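Side-chain contacts in extracellular invertase (Aspergillus kawachii, PDB 5XH8), which probably cleaves sucrose and related beta-fructosides, and has high activity in transferring fructosyl groups, as in forming fructooligosaccharides such as 1-kestose: residues Q265-I270 with Q412-S417; L540-V545 with L551-N556. All coordinates share one frame; numbering follows the deposited sequence.

Interaction 1: residues Q265-I270 with Q412-S417; sequences QIFTTI and QTLGIS
F267 and L414 touch where two sheets of the family 32 beta-propeller region pack side by side. Strand 265-274 belongs to one sheet. Strand 408-418 pairs with 366-385 in a second, probably a neighbouring blade. The backbones are not paired. The CA atoms of F267 and L414, the nearest across the contact, are 8.9 Å apart, and side chains bridge the distance.

The main touch is a CH-pi contact. L414 CD1 sits over one face of the F267 ring, 4.2 Å from the ring centroid. It is displaced toward the rim, so CE2 is the nearest ring atom, 3.9 Å from L414 CD1. The two side chains point in opposite senses and lie alongside one another. L414 does not aim its CB at the other strand. With CG anti to the backbone N (chi1 -179°), its end still swings in far enough to reach the ring.

Q265 and Q412 form the other touch. Their extended chains arrive from opposite directions, and the end amides meet with their planes 30° apart. Q265 CD and Q412 CD are 3.9 Å apart. The meeting of these two amides sets a polar patch beside the apolar one. Q265 is partly exposed, whereas Q412 is buried.

T413 turns away from the contact, and its OG1 is hydrogen-bonded to S396 O. On the propeller sheet of 265-270, strands 250-255 and 286-298 flank the segment. F253 and L255 pack against F267, and W291 and L255 against L414. V378, from strand 366-385, touches both F267 and Q412.

Interaction 2: residues L540-V545 with L551-N556; sequences LDLTLV and LEVYAN
The Y554 ring has T543 O at its edge, close to the ring plane, while V545 CG2 approaches it obliquely, 4.4 Å from Y554 CE1. These three residues lie on one face of the hairpin formed by strands 534-547 and 550-555, together with E552. The side chains of L540 and N556 cross at about a right angle, and L540 CD1 also touches A555 CB at 3.9 Å.

The backbones form a regular antiparallel ladder. T543 with Y554 and V545 with E552 are hydrogen-bonded pairs. T543 N reaches Y554 O at 2.8 Å, and Y554 N returns to T543 O at the same 2.8 Å. V545 and E552 exchange a similar pair. N556 N to D541 O, at 3.0 Å, closes the ladder just beyond the end of strand 550-555.

L542 with A555 and L544 with V553 are non-hydrogen-bonded pairs. Their side chains lie on the opposite face and are purely apolar. L542 CD1 meets V553 CG1 at 4.0 Å. Chi1 of -156° sets L542 CG anti to the backbone N, and chi2 of 52° then turns CD1 toward V553. I498 of strand 497-501 covers L542 and V553, as expected inside the C-terminal beta-sandwich.

E552 and Y554 share a weak hydrogen bond, Y554 OH to E552 OE1 at 2.6 Å. Both also bind R374 of strand 366-385, E552 by a salt bridge. E552 OE2 is held by H31 and by L372 N. The buried carboxylate thus has several donors, which would favour its charged form. One hairpin face therefore serves the sandwich interior. The other makes a mixed junction, a buried charged cluster with apolar packing, against strands 366-385 and 408-418.

How the interactions relate
Both contacts are buried, but they join different things. Interaction 1 brings together separate sheets, probably neighbouring propeller blades, using a few side chains and a small interface. Interaction 2 holds neighbouring strands of one sheet in the C-terminal sandwich, joined by five backbone hydrogen bonds as well as side-chain contacts, with a larger area buried. The nearest atoms of interactions 1 and 2 are about 5 Å apart, without touching. Strand 408-418 carries one half of interaction 1, and I418 at its end packs on V545 and Y554. Strand 366-385 touches both contacts. Its R374 bonds to E552 and Y554, putting charged chemistry at the propeller-sandwich boundary.

Interaction 1: residues Q265-I270 with Q412-S417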
loop_
_atom_site.group_PDB
_atom_site.type_symbol
_atom_site.label_atom_id
_atom_site.label_comp_id
_atom_site.label_asym_id
_atom_site.label_seq_id
_atom_site.Cartn_x
_atom_site.Cartn_y
_atom_site.Cartn_z
ATOM N N GLN A 265 19.067 -6.677 -30.752
ATOM C CA GLN A 265 17.765 -7.351 -30.738
ATOM C C GLN A 265 17.269 -7.645 -29.328
ATOM O O GLN A 265 18.038 -8.116 -28.514
ATOM C CB GLN A 265 17.878 -8.702 -31.422
ATOM C CG GLN A 265 17.092 -8.832 -32.686
ATOM C CD GLN A 265 17.445 -10.129 -33.342
ATOM O OE1 GLN A 265 16.769 -11.141 -33.171
ATOM N NE2 GLN A 265 18.572 -10.132 -34.002
ATOM N N ILE A 266 15.969 -7.478 -29.112
ATOM C CA ILE A 266 15.372 -7.543 -27.776
ATOM C C ILE A 266 14.788 -8.942 -27.505
ATOM O O ILE A 266 14.034 -9.507 -28.312
ATOM C CB ILE A 266 14.320 -6.431 -27.590
ATOM C CG1 ILE A 266 15.022 -5.073 -27.525
ATOM C CG2 ILE A 266 13.497 -6.637 -26.313
ATOM C CD1 ILE A 266 14.092 -3.879 -27.703
ATOM N N PHE A 267 15.157 -9.483 -26.356
ATOM C CA PHE A 267 14.704 -10.803 -25.904
ATOM C C PHE A 267 14.133 -10.682 -24.490
ATOM O O PHE A 267 14.504 -9.766 -23.744
ATOM C CB PHE A 267 15.887 -11.761 -25.833
ATOM C CG PHE A 267 16.425 -12.207 -27.171
ATOM C CD1 PHE A 267 17.320 -11.408 -27.885
ATOM C CD2 PHE A 267 16.100 -13.462 -27.678
ATOM C CE1 PHE A 267 17.854 -11.844 -29.103
ATOM C CE2 PHE A 267 16.626 -13.901 -28.896
ATOM C CZ PHE A 267 17.497 -13.087 -29.608
ATOM N N THR A 268 13.265 -11.618 -24.125
ATOM C CA THR A 268 12.834 -11.776 -22.735
ATOM C C THR A 268 12.944 -13.252 -22.355
ATOM O O THR A 268 12.778 -14.124 -23.226
ATOM C CB THR A 268 11.395 -11.249 -22.511
ATOM O OG1 THR A 268 11.002 -11.413 -21.132
ATOM C CG2 THR A 268 10.385 -11.953 -23.430
ATOM N N THR A 269 13.266 -13.531 -21.093
ATOM C CA THR A 269 13.049 -14.877 -20.520
ATOM C C THR A 269 11.911 -14.814 -19.497
ATOM O O THR A 269 11.770 -13.817 -18.777
ATOM C CB THR A 269 14.320 -15.521 -19.937
ATOM O OG1 THR A 269 14.836 -14.753 -18.841
ATOM C CG2 THR A 269 15.408 -15.636 -21.013
ATOM N N ILE A 270 11.083 -15.862 -19.475
ATOM C CA ILE A 270 9.935 -15.931 -18.570
ATOM C C ILE A 270 9.712 -17.340 -18.133
ATOM O O ILE A 270 10.003 -18.263 -18.879
ATOM C CB ILE A 270 8.607 -15.496 -19.222
ATOM C CG1 ILE A 270 8.469 -16.077 -20.640
ATOM C CG2 ILE A 270 8.530 -13.991 -19.276
ATOM C CD1 ILE A 270 7.043 -16.102 -21.106
ATOM N N GLN A 412 18.767 -17.729 -37.620
ATOM C CA GLN A 412 19.058 -16.985 -36.397
ATOM C C GLN A 412 18.270 -17.603 -35.242
ATOM O O GLN A 412 17.112 -17.987 -35.407
ATOM C CB GLN A 412 18.653 -15.530 -36.582
ATOM C CG GLN A 412 19.161 -14.573 -35.520
ATOM C CD GLN A 412 18.392 -13.262 -35.512
ATOM O OE1 GLN A 412 17.181 -13.232 -35.310
ATOM N NE2 GLN A 412 19.095 -12.183 -35.735
ATOM N N THR A 413 18.909 -17.685 -34.076
ATOM C CA THR A 413 18.275 -18.212 -32.867
ATOM C C THR A 413 19.012 -17.691 -31.634
ATOM O O THR A 413 20.019 -16.960 -31.738
ATOM C CB THR A 413 18.263 -19.752 -32.879
ATOM O OG1 THR A 413 17.386 -20.245 -31.866
ATOM C CG2 THR A 413 19.633 -20.324 -32.645
ATOM N N LEU A 414 18.520 -18.066 -30.458
ATOM C CA LEU A 414 19.200 -17.688 -29.214
ATOM C C LEU A 414 20.339 -18.677 -28.931
ATOM O O LEU A 414 20.123 -19.893 -28.846
ATOM C CB LEU A 414 18.230 -17.642 -28.024
ATOM C CG LEU A 414 18.880 -17.216 -26.698
ATOM C CD1 LEU A 414 19.248 -15.740 -26.732
ATOM C CD2 LEU A 414 17.988 -17.532 -25.505
ATOM N N GLY A 415 21.533 -18.129 -28.787
ATOM C CA GLY A 415 22.706 -18.884 -28.369
ATOM C C GLY A 415 22.724 -19.022 -26.852
ATOM O O GLY A 415 22.577 -18.020 -26.135
ATOM N N ILE A 416 22.871 -20.268 -26.387
ATOM C CA ILE A 416 22.927 -20.640 -24.972
ATOM C C ILE A 416 24.208 -21.449 -24.778
ATOM O O ILE A 416 24.328 -22.532 -25.335
ATOM C CB ILE A 416 21.689 -21.508 -24.563
ATOM C CG1 ILE A 416 20.372 -20.809 -24.933
ATOM C CG2 ILE A 416 21.743 -21.840 -23.069
ATOM C CD1 ILE A 416 19.137 -21.657 -24.818
ATOM N N SER A 417 25.153 -20.935 -23.992
ATOM C CA SER A 417 26.383 -21.647 -23.696
ATOM C C SER A 417 26.811 -21.394 -22.246
ATOM O O SER A 417 26.402 -20.415 -21.633
ATOM C CB SER A 417 27.500 -21.192 -24.647
ATOM O OG SER A 417 27.690 -19.796 -24.496
#

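Interaction 2: residues L540-V545 with L551-N556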
loop_
_atom_site.group_PDB
_atom_site.type_symbol
_atom_site.label_atom_id
_atom_site.label_comp_id
_atom_site.label_asym_id
_atom_site.label_seq_id
_atom_site.Cartn_x
_atom_site.Cartn_y
_atom_site.Cartn_z
ATOM N N LEU A 540 25.443 -33.373 -34.286
ATOM C CA LEU A 540 25.002 -33.163 -32.903
ATOM C C LEU A 540 26.247 -32.976 -32.065
ATOM O O LEU A 540 27.005 -33.925 -31.857
ATOM C CB LEU A 540 24.199 -34.356 -32.390
ATOM C CG LEU A 540 23.778 -34.330 -30.914
ATOM C CD1 LEU A 540 22.887 -33.119 -30.619
ATOM C CD2 LEU A 540 23.081 -35.635 -30.545
ATOM N N ASP A 541 26.499 -31.734 -31.681
ATOM C CA ASP A 541 27.588 -31.374 -30.781
ATOM C C ASP A 541 27.092 -31.348 -29.324
ATOM O O ASP A 541 26.530 -30.358 -28.844
ATOM C CB ASP A 541 28.158 -30.024 -31.202
ATOM C CG ASP A 541 29.431 -29.689 -30.487
ATOM O OD1 ASP A 541 30.048 -30.594 -29.895
ATOM O OD2 ASP A 541 29.823 -28.513 -30.513
ATOM N N LEU A 542 27.349 -32.452 -28.633
ATOM C CA LEU A 542 26.789 -32.740 -27.341
ATOM C C LEU A 542 27.809 -32.445 -26.243
ATOM O O LEU A 542 28.949 -32.875 -26.350
ATOM C CB LEU A 542 26.400 -34.212 -27.335
ATOM C CG LEU A 542 25.335 -34.716 -26.389
ATOM C CD1 LEU A 542 24.048 -33.906 -26.492
ATOM C CD2 LEU A 542 25.096 -36.194 -26.688
ATOM N N THR A 543 27.413 -31.678 -25.218
ATOM C CA THR A 543 28.171 -31.601 -23.955
ATOM C C THR A 543 27.305 -32.047 -22.763
ATOM O O THR A 543 26.167 -31.591 -22.613
ATOM C CB THR A 543 28.692 -30.184 -23.707
ATOM O OG1 THR A 543 29.418 -29.726 -24.851
ATOM C CG2 THR A 543 29.595 -30.141 -22.487
ATOM N N LEU A 544 27.840 -32.949 -21.944
ATOM C CA LEU A 544 27.200 -33.402 -20.708
ATOM C C LEU A 544 28.083 -32.927 -19.567
ATOM O O LEU A 544 29.281 -33.191 -19.572
ATOM C CB LEU A 544 27.080 -34.930 -20.658
ATOM C CG LEU A 544 25.971 -35.644 -21.434
ATOM C CD1 LEU A 544 25.781 -35.109 -22.832
ATOM C CD2 LEU A 544 26.267 -37.137 -21.498
ATOM N N VAL A 545 27.497 -32.229 -18.602
ATOM C CA VAL A 545 28.202 -31.844 -17.387
ATOM C C VAL A 545 27.481 -32.545 -16.249
ATOM O O VAL A 545 26.292 -32.280 -15.995
ATOM C CB VAL A 545 28.195 -30.326 -17.135
ATOM C CG1 VAL A 545 29.064 -29.975 -15.922
ATOM C CG2 VAL A 545 28.631 -29.568 -18.380
ATOM N N LEU A 551 22.777 -32.930 -13.589
ATOM C CA LEU A 551 23.089 -33.152 -14.988
ATOM C C LEU A 551 22.622 -31.963 -15.828
ATOM O O LEU A 551 21.450 -31.601 -15.794
ATOM C CB LEU A 551 22.405 -34.439 -15.516
ATOM C CG LEU A 551 22.491 -34.673 -17.043
ATOM C CD1 LEU A 551 23.922 -34.805 -17.555
ATOM C CD2 LEU A 551 21.678 -35.901 -17.408
ATOM N N GLU A 552 23.538 -31.397 -16.599
ATOM C CA GLU A 552 23.212 -30.413 -17.616
ATOM C C GLU A 552 23.655 -30.936 -18.988
ATOM O O GLU A 552 24.821 -31.292 -19.192
ATOM C CB GLU A 552 23.865 -29.069 -17.300
ATOM C CG GLU A 552 23.373 -28.474 -15.971
ATOM C CD GLU A 552 23.833 -27.042 -15.717
ATOM O OE1 GLU A 552 23.900 -26.248 -16.677
ATOM O OE2 GLU A 552 24.089 -26.685 -14.543
ATOM N N VAL A 553 22.702 -30.973 -19.912
ATOM C CA VAL A 553 22.921 -31.411 -21.276
ATOM C C VAL A 553 22.817 -30.198 -22.205
ATOM O O VAL A 553 21.760 -29.582 -22.293
ATOM C CB VAL A 553 21.857 -32.453 -21.672
ATOM C CG1 VAL A 553 22.099 -32.942 -23.107
ATOM C CG2 VAL A 553 21.864 -33.614 -20.680
ATOM N N TYR A 554 23.922 -29.867 -22.870
ATOM C CA TYR A 554 23.982 -28.840 -23.887
ATOM C C TYR A 554 24.160 -29.440 -25.297
ATOM O O TYR A 554 24.854 -30.474 -25.468
ATOM C CB TYR A 554 25.146 -27.900 -23.613
ATOM C CG TYR A 554 25.069 -27.134 -22.292
ATOM C CD1 TYR A 554 25.496 -27.706 -21.093
ATOM C CD2 TYR A 554 24.590 -25.823 -22.255
ATOM C CE1 TYR A 554 25.427 -27.003 -19.887
ATOM C CE2 TYR A 554 24.534 -25.096 -21.061
ATOM C CZ TYR A 554 24.938 -25.687 -19.877
ATOM O OH TYR A 554 24.876 -24.947 -18.716
ATOM N N ALA A 555 23.577 -28.764 -26.298
ATOM C CA ALA A 555 23.767 -29.145 -27.718
ATOM C C ALA A 555 23.827 -27.935 -28.641
ATOM O O ALA A 555 22.960 -27.033 -28.580
ATOM C CB ALA A 555 22.691 -30.113 -28.179
ATOM N N ASN A 556 24.900 -27.881 -29.436
ATOM C CA ASN A 556 24.972 -27.035 -30.626
ATOM C C ASN A 556 24.884 -25.548 -30.298
ATOM O O ASN A 556 24.447 -24.749 -31.132
ATOM C CB ASN A 556 23.883 -27.463 -31.629
ATOM C CG ASN A 556 24.168 -28.831 -32.249
ATOM O OD1 ASN A 556 24.411 -28.929 -33.451
ATOM N ND2 ASN A 556 24.118 -29.883 -31.448
#